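Local coordinates for protein porin B (PDB 4GEY) that forms an outer-membrane beta-barrel channel that probably takes up sugars such as glucose, one molecule of which is bound inside it, at residues G181-W186 with G232-M237; F210-S215 with Y257-K262. The protein carries 2 engineered substitutions. All blocks are in the same frame, centred on the assembly; numbering follows the deposited sequence.

Contact 1: residues G181-W186 with G232-M237. Engineered in segment 232-237: Met235 (natural residue Leu), Met237 (natural residue Val). With BGC (beta-D-glucopyranose), chain B; C8E ((hydroxyethyloxy)tri(ethyloxy)octane), chain C.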
loop_
_atom_site.group_PDB
_atom_site.type_symbol
_atom_site.label_atom_id
_atom_site.label_comp_id
_atom_site.label_asym_id
_atom_site.label_seq_id
_atom_site.Cartn_x
_atom_site.Cartn_y
_atom_site.Cartn_z
ATOM N N GLY A 181 5.644 -0.635 -10.145
ATOM C CA GLY A 181 5.784 -0.187 -11.518
ATOM C C GLY A 181 4.655 -0.667 -12.428
ATOM O O GLY A 181 4.376 -0.023 -13.440
ATOM N N ILE A 182 4.009 -1.788 -12.079
ATOM C CA ILE A 182 2.884 -2.322 -12.865
ATOM C C ILE A 182 1.597 -2.526 -12.051
ATOM O O ILE A 182 0.490 -2.487 -12.597
ATOM C CB ILE A 182 3.222 -3.679 -13.563
ATOM C CG1 ILE A 182 3.483 -4.770 -12.518
ATOM C CG2 ILE A 182 4.411 -3.538 -14.496
ATOM C CD1 ILE A 182 3.572 -6.148 -13.073
ATOM N N TRP A 183 1.750 -2.766 -10.755
ATOM C CA TRP A 183 0.625 -3.053 -9.863
ATOM C C TRP A 183 0.355 -1.756 -9.132
ATOM O O TRP A 183 1.245 -1.206 -8.489
ATOM C CB TRP A 183 1.013 -4.205 -8.911
ATOM C CG TRP A 183 0.119 -4.509 -7.711
ATOM C CD1 TRP A 183 -0.333 -3.627 -6.768
ATOM C CD2 TRP A 183 -0.352 -5.799 -7.299
ATOM N NE1 TRP A 183 -1.075 -4.283 -5.815
ATOM C CE2 TRP A 183 -1.098 -5.617 -6.118
ATOM C CE3 TRP A 183 -0.228 -7.085 -7.822
ATOM C CZ2 TRP A 183 -1.722 -6.667 -5.458
ATOM C CZ3 TRP A 183 -0.847 -8.133 -7.162
ATOM C CH2 TRP A 183 -1.586 -7.916 -5.995
ATOM N N TYR A 184 -0.860 -1.242 -9.248
ATOM C CA TYR A 184 -1.158 0.085 -8.713
ATOM C C TYR A 184 -2.294 0.056 -7.699
ATOM O O TYR A 184 -3.452 -0.076 -8.063
ATOM C CB TYR A 184 -1.556 1.033 -9.844
ATOM C CG TYR A 184 -0.634 1.033 -11.046
ATOM C CD1 TYR A 184 0.748 0.942 -10.900
ATOM C CD2 TYR A 184 -1.147 1.135 -12.330
ATOM C CE1 TYR A 184 1.590 0.948 -12.005
ATOM C CE2 TYR A 184 -0.315 1.149 -13.435
ATOM C CZ TYR A 184 1.047 1.052 -13.267
ATOM O OH TYR A 184 1.863 1.055 -14.372
ATOM N N ASN A 185 -1.969 0.200 -6.428
ATOM C CA ASN A 185 -2.999 0.322 -5.413
ATOM C C ASN A 185 -3.722 1.661 -5.474
ATOM O O ASN A 185 -3.332 2.569 -6.234
ATOM C CB ASN A 185 -2.380 0.170 -4.023
ATOM C CG ASN A 185 -1.711 -1.183 -3.821
ATOM O OD1 ASN A 185 -2.250 -2.220 -4.195
ATOM N ND2 ASN A 185 -0.531 -1.172 -3.230
ATOM N N TRP A 186 -4.783 1.756 -4.666
ATOM C CA TRP A 186 -5.344 3.032 -4.215
ATOM C C TRP A 186 -4.200 4.023 -4.054
ATOM O O TRP A 186 -3.282 3.775 -3.281
ATOM C CB TRP A 186 -6.022 2.837 -2.860
ATOM C CG TRP A 186 -6.532 4.105 -2.231
ATOM C CD1 TRP A 186 -5.791 5.198 -1.832
ATOM C CD2 TRP A 186 -7.895 4.416 -1.905
ATOM N NE1 TRP A 186 -6.608 6.157 -1.312
ATOM C CE2 TRP A 186 -7.903 5.706 -1.332
ATOM C CE3 TRP A 186 -9.111 3.727 -2.041
ATOM C CZ2 TRP A 186 -9.069 6.323 -0.899
ATOM C CZ3 TRP A 186 -10.268 4.341 -1.617
ATOM C CH2 TRP A 186 -10.242 5.629 -1.053
ATOM N N GLY A 232 -0.730 -4.849 -21.228
ATOM C CA GLY A 232 -1.004 -6.218 -20.852
ATOM C C GLY A 232 -1.981 -6.274 -19.691
ATOM O O GLY A 232 -2.734 -5.340 -19.453
ATOM N N ALA A 233 -1.955 -7.376 -18.955
ATOM C CA ALA A 233 -2.917 -7.620 -17.891
ATOM C C ALA A 233 -2.182 -8.144 -16.678
ATOM O O ALA A 233 -1.199 -8.870 -16.815
ATOM C CB ALA A 233 -3.950 -8.651 -18.359
ATOM N N ILE A 234 -2.645 -7.788 -15.490
ATOM C CA ILE A 234 -2.155 -8.456 -14.288
ATOM C C ILE A 234 -3.204 -9.421 -13.775
ATOM O O ILE A 234 -4.382 -9.100 -13.680
ATOM C CB ILE A 234 -1.768 -7.486 -13.155
ATOM C CG1 ILE A 234 -0.619 -6.575 -13.599
ATOM C CG2 ILE A 234 -1.403 -8.274 -11.878
ATOM C CD1 ILE A 234 -0.121 -5.649 -12.504
HETATM N N MSE A 235 -2.762 -10.620 -13.454
HETATM C CA MSE A 235 -3.667 -11.676 -13.075
HETATM C C MSE A 235 -3.263 -12.195 -11.702
HETATM O O MSE A 235 -2.411 -13.067 -11.600
HETATM C CB MSE A 235 -3.562 -12.784 -14.106
HETATM C CG MSE A 235 -4.507 -13.930 -13.898
HETATM SE SE MSE A 235 -3.904 -15.456 -14.958
HETATM C CE MSE A 235 -2.817 -16.416 -13.636
ATOM N N PRO A 236 -3.849 -11.634 -10.638
ATOM C CA PRO A 236 -3.560 -12.126 -9.287
ATOM C C PRO A 236 -4.471 -13.276 -8.894
ATOM O O PRO A 236 -5.622 -13.297 -9.338
ATOM C CB PRO A 236 -3.857 -10.909 -8.403
ATOM C CG PRO A 236 -4.865 -10.151 -9.141
ATOM C CD PRO A 236 -4.650 -10.404 -10.616
HETATM N N MSE A 237 -3.955 -14.213 -8.096
HETATM C CA MSE A 237 -4.763 -15.287 -7.491
HETATM C C MSE A 237 -4.511 -15.309 -5.992
HETATM O O MSE A 237 -3.425 -14.953 -5.540
HETATM C CB MSE A 237 -4.383 -16.656 -8.053
HETATM C CG MSE A 237 -4.225 -16.695 -9.544
HETATM SE SE MSE A 237 -3.315 -18.328 -10.127
HETATM C CE MSE A 237 -4.708 -19.632 -9.684
HETATM C C2 BGC B . 0.988 6.040 -1.905
HETATM C C3 BGC B . 0.261 5.086 -1.185
HETATM C C4 BGC B . -0.403 4.123 -2.060
HETATM C C5 BGC B . 0.573 3.413 -3.048
HETATM C C6 BGC B . -0.024 2.692 -4.030
HETATM C C1 BGC B . 2.026 5.445 -2.707
HETATM O O1 BGC B . 2.681 6.454 -3.389
HETATM O O2 BGC B . 1.585 6.988 -0.962
HETATM O O3 BGC B . -0.717 5.785 -0.341
HETATM O O4 BGC B . -1.086 3.195 -1.266
HETATM O O5 BGC B . 1.437 4.517 -3.652
HETATM O O6 BGC B . -0.554 3.341 -5.138
HETATM C C1 C8E C . -1.197 -19.977 -4.844
HETATM C C2 C8E C . -2.488 -19.243 -5.150
HETATM C C3 C8E C . -3.656 -20.093 -4.667
HETATM C C4 C8E C . -4.627 -20.407 -5.799
HETATM C C5 C8E C . -6.057 -20.043 -5.424
HETATM C C6 C8E C . -6.713 -19.273 -6.567
HETATM C C7 C8E C . -7.834 -20.082 -7.203
HETATM C C8 C8E C . -8.661 -19.269 -8.194
HETATM O O9 C8E C . -9.978 -19.114 -7.695
HETATM C C10 C8E C . -10.950 -18.996 -8.721
HETATM C C11 C8E C . -12.334 -18.676 -8.153
HETATM O O12 C8E C . -13.341 -19.051 -9.076
#

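Contact 2: residues F210-S215 with Y257-K262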
loop_
_atom_site.group_PDB
_atom_site.type_symbol
_atom_site.label_atom_id
_atom_site.label_comp_id
_atom_site.label_asym_id
_atom_site.label_seq_id
_atom_site.Cartn_x
_atom_site.Cartn_y
_atom_site.Cartn_z
ATOM N N PHE A 210 -6.653 -7.466 -14.195
ATOM C CA PHE A 210 -6.554 -6.010 -14.157
ATOM C C PHE A 210 -5.858 -5.497 -15.402
ATOM O O PHE A 210 -4.790 -5.990 -15.781
ATOM C CB PHE A 210 -5.775 -5.543 -12.924
ATOM C CG PHE A 210 -6.448 -5.859 -11.625
ATOM C CD1 PHE A 210 -6.479 -7.159 -11.136
ATOM C CD2 PHE A 210 -7.043 -4.858 -10.884
ATOM C CE1 PHE A 210 -7.107 -7.441 -9.937
ATOM C CE2 PHE A 210 -7.678 -5.140 -9.689
ATOM C CZ PHE A 210 -7.708 -6.429 -9.216
ATOM N N GLU A 211 -6.483 -4.523 -16.051
ATOM C CA GLU A 211 -5.829 -3.799 -17.114
ATOM C C GLU A 211 -4.538 -3.250 -16.526
ATOM O O GLU A 211 -4.544 -2.692 -15.435
ATOM C CB GLU A 211 -6.721 -2.654 -17.575
ATOM C CG GLU A 211 -5.969 -1.489 -18.168
ATOM C CD GLU A 211 -6.819 -0.246 -18.246
ATOM O OE1 GLU A 211 -7.677 -0.058 -17.352
ATOM O OE2 GLU A 211 -6.631 0.535 -19.207
ATOM N N GLN A 212 -3.428 -3.444 -17.229
ATOM C CA GLN A 212 -2.140 -2.948 -16.774
ATOM C C GLN A 212 -1.671 -1.899 -17.787
ATOM O O GLN A 212 -1.353 -2.213 -18.941
ATOM C CB GLN A 212 -1.165 -4.122 -16.540
ATOM C CG GLN A 212 0.243 -4.009 -17.104
ATOM C CD GLN A 212 1.039 -2.850 -16.537
ATOM O OE1 GLN A 212 0.668 -2.256 -15.519
ATOM N NE2 GLN A 212 2.146 -2.510 -17.212
ATOM N N ASN A 213 -1.683 -0.643 -17.348
ATOM C CA ASN A 213 -1.611 0.507 -18.249
ATOM C C ASN A 213 -0.921 1.685 -17.579
ATOM O O ASN A 213 -1.583 2.504 -16.953
ATOM C CB ASN A 213 -3.036 0.917 -18.645
ATOM C CG ASN A 213 -3.079 2.074 -19.644
ATOM O OD1 ASN A 213 -2.068 2.727 -19.932
ATOM N ND2 ASN A 213 -4.273 2.334 -20.173
ATOM N N PRO A 214 0.411 1.780 -17.727
ATOM C CA PRO A 214 1.275 2.790 -17.089
ATOM C C PRO A 214 0.803 4.226 -17.286
ATOM O O PRO A 214 1.109 5.073 -16.451
ATOM C CB PRO A 214 2.617 2.605 -17.794
ATOM C CG PRO A 214 2.608 1.207 -18.246
ATOM C CD PRO A 214 1.179 0.867 -18.588
ATOM N N SER A 215 0.071 4.497 -18.362
ATOM C CA SER A 215 -0.432 5.842 -18.591
ATOM C C SER A 215 -1.421 6.290 -17.500
ATOM O O SER A 215 -1.647 7.487 -17.319
ATOM C CB SER A 215 -1.046 5.974 -19.989
ATOM O OG SER A 215 -2.415 5.616 -19.978
ATOM N N TYR A 257 0.852 -13.611 -8.473
ATOM C CA TYR A 257 0.423 -12.728 -9.564
ATOM C C TYR A 257 1.193 -13.044 -10.841
ATOM O O TYR A 257 2.341 -13.504 -10.797
ATOM C CB TYR A 257 0.594 -11.238 -9.216
ATOM C CG TYR A 257 2.024 -10.839 -8.954
ATOM C CD1 TYR A 257 2.849 -10.429 -9.984
ATOM C CD2 TYR A 257 2.553 -10.890 -7.680
ATOM C CE1 TYR A 257 4.160 -10.087 -9.755
ATOM C CE2 TYR A 257 3.869 -10.540 -7.438
ATOM C CZ TYR A 257 4.665 -10.145 -8.483
ATOM O OH TYR A 257 5.973 -9.806 -8.252
ATOM N N TYR A 258 0.554 -12.775 -11.973
ATOM C CA TYR A 258 1.187 -12.943 -13.268
ATOM C C TYR A 258 0.818 -11.749 -14.133
ATOM O O TYR A 258 -0.345 -11.343 -14.189
ATOM C CB TYR A 258 0.757 -14.255 -13.932
ATOM C CG TYR A 258 1.460 -14.524 -15.244
ATOM C CD1 TYR A 258 2.734 -15.100 -15.279
ATOM C CD2 TYR A 258 0.854 -14.211 -16.457
ATOM C CE1 TYR A 258 3.373 -15.349 -16.487
ATOM C CE2 TYR A 258 1.498 -14.448 -17.664
ATOM C CZ TYR A 258 2.750 -15.017 -17.668
ATOM O OH TYR A 258 3.371 -15.252 -18.874
ATOM N N SER A 259 1.816 -11.181 -14.794
ATOM C CA SER A 259 1.610 -9.968 -15.554
ATOM C C SER A 259 1.998 -10.180 -16.994
ATOM O O SER A 259 3.126 -10.548 -17.278
ATOM C CB SER A 259 2.443 -8.836 -14.968
ATOM O OG SER A 259 2.311 -7.660 -15.751
ATOM N N THR A 260 1.073 -9.909 -17.906
ATOM C CA THR A 260 1.274 -10.245 -19.306
ATOM C C THR A 260 1.984 -9.167 -20.113
ATOM O O THR A 260 2.143 -9.298 -21.317
ATOM C CB THR A 260 -0.058 -10.609 -19.981
ATOM O OG1 THR A 260 -0.893 -9.443 -20.075
ATOM C CG2 THR A 260 -0.774 -11.683 -19.172
ATOM N N ALA A 261 2.420 -8.104 -19.453
ATOM C CA ALA A 261 3.130 -7.030 -20.149
ATOM C C ALA A 261 4.644 -7.290 -20.244
ATOM O O ALA A 261 5.211 -8.006 -19.418
ATOM C CB ALA A 261 2.849 -5.696 -19.484
ATOM N N LYS A 262 5.290 -6.717 -21.259
ATOM C CA LYS A 262 6.739 -6.832 -21.410
ATOM C C LYS A 262 7.465 -6.133 -20.260
ATOM O O LYS A 262 7.127 -5.013 -19.901
ATOM C CB LYS A 262 7.205 -6.202 -22.732
ATOM C CG LYS A 262 6.701 -6.863 -23.995
ATOM C CD LYS A 262 7.270 -6.201 -25.249
#

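Contact 1: residues G181-W186 with G232-M237
Ile182 meets the barrel wall at Ile234, its CG1 lying 3.7 Å from Ile234 CD1, where the two branched side chains cross obliquely. Ile234 CG1 is anti to its own carbonyl carbon (chi1 -62°), and the extended chain beyond it carries CD1 up against the loop, where CD1 also packs on Trp183 CB at 4.0 Å. Branched aliphatic chains suit this meeting without polar bonds. Two residues along the strand from Ile234, the indole of Trp183 lies obliquely against Pro236, CZ3 to CB 4.3 Å. An indole fits here because it offers both a broad apolar ring and one N-H: Trp183 NE1 donates to Asn185 OD1 (2.9 Å, N-H...O 148°), with the oxygen close to the indole plane. Tyr184 folds back on its own segment, with OH 2.9 Å from Gly181 O and the carbonyl oxygen of Ile182 above the centre of its ring. Asn185 sets its CB 3.5 Å from C6 of the bound glucose while its ND2 bonds Ser173 O, and the carbonyl oxygen of Trp186 takes a weak hydrogen bond from the sugar's O4 at 3.0 Å. No hydrogen bond joins the two segments, so the loop rests on this wall of the OprB-type barrel by apolar packing, while its polar groups bond within the loop, to other parts of the chain such as Glu154 and Gln71, and weakly to the sugar.

Contact 2: residues F210-S215 with Y257-K262
Gln212, which meets Ala261 and Ser259 through its CG, leads straight into the flat amide of Asn213, where an Asx turn closes a strand of the porin barrel. Ser215 N and Ser215 OG approach Asn213 OD1 from the same face of that amide, at 3.2 and 2.9 Å, both well above its plane. At the amide's edge ND2 points within its own plane to Glu211 OE2 (3.1 Å, N-H...O 174°), and the oxygen is met from above the carboxylate plane. ND2 has a second acceptor in Ser228 O, while Glu211 OE1 takes the backbone N-H of Trp191. Asparagine suits the place because one short amide can accept from the backbone two residues on and also donate back toward the strand. Pro214, whose ring already fixes phi, fits the 3-10 start that follows. The contact itself is small and without hydrogen bonds. Strands 203-212 and 248-259 are not neighbours: strand 232-245 runs between them, and Ile234 on it touches both Gln212 and Ser259. The Gln212 chain bends at chi2 (62°), and its methylene CG comes up to the far segment. Small residues suit the far side, because the short side chains of Ser259 and Ala261 let the long glutamine approach closely. The methyl carbon CB of Ala261 sits 3.9 Å from Gln212 CG, and Ser259 OG is 4.4 Å from the same carbon.

The centres of contacts 1 and 2 lie about 6 Å apart, and their segments alternate along the chain: 181-186, 210-215, 232-237, 257-262. Three consecutive antiparallel strands of the barrel, 203-212, 232-245 and 248-259, supply the last three, two of which run on past their strand ends, and the loop before strand 190-198 supplies the first. The middle strand belongs to contact 1, while side chains at the ends of its two neighbours meet past it in contact 2; Ala233 N probably bonds Thr260 OG1, and Met235 N the carbonyl of Tyr258. Ile182 touches Gln212 and Ser259 as well as Ile234, so the loop that reaches the glucose is seated on all three strands at once.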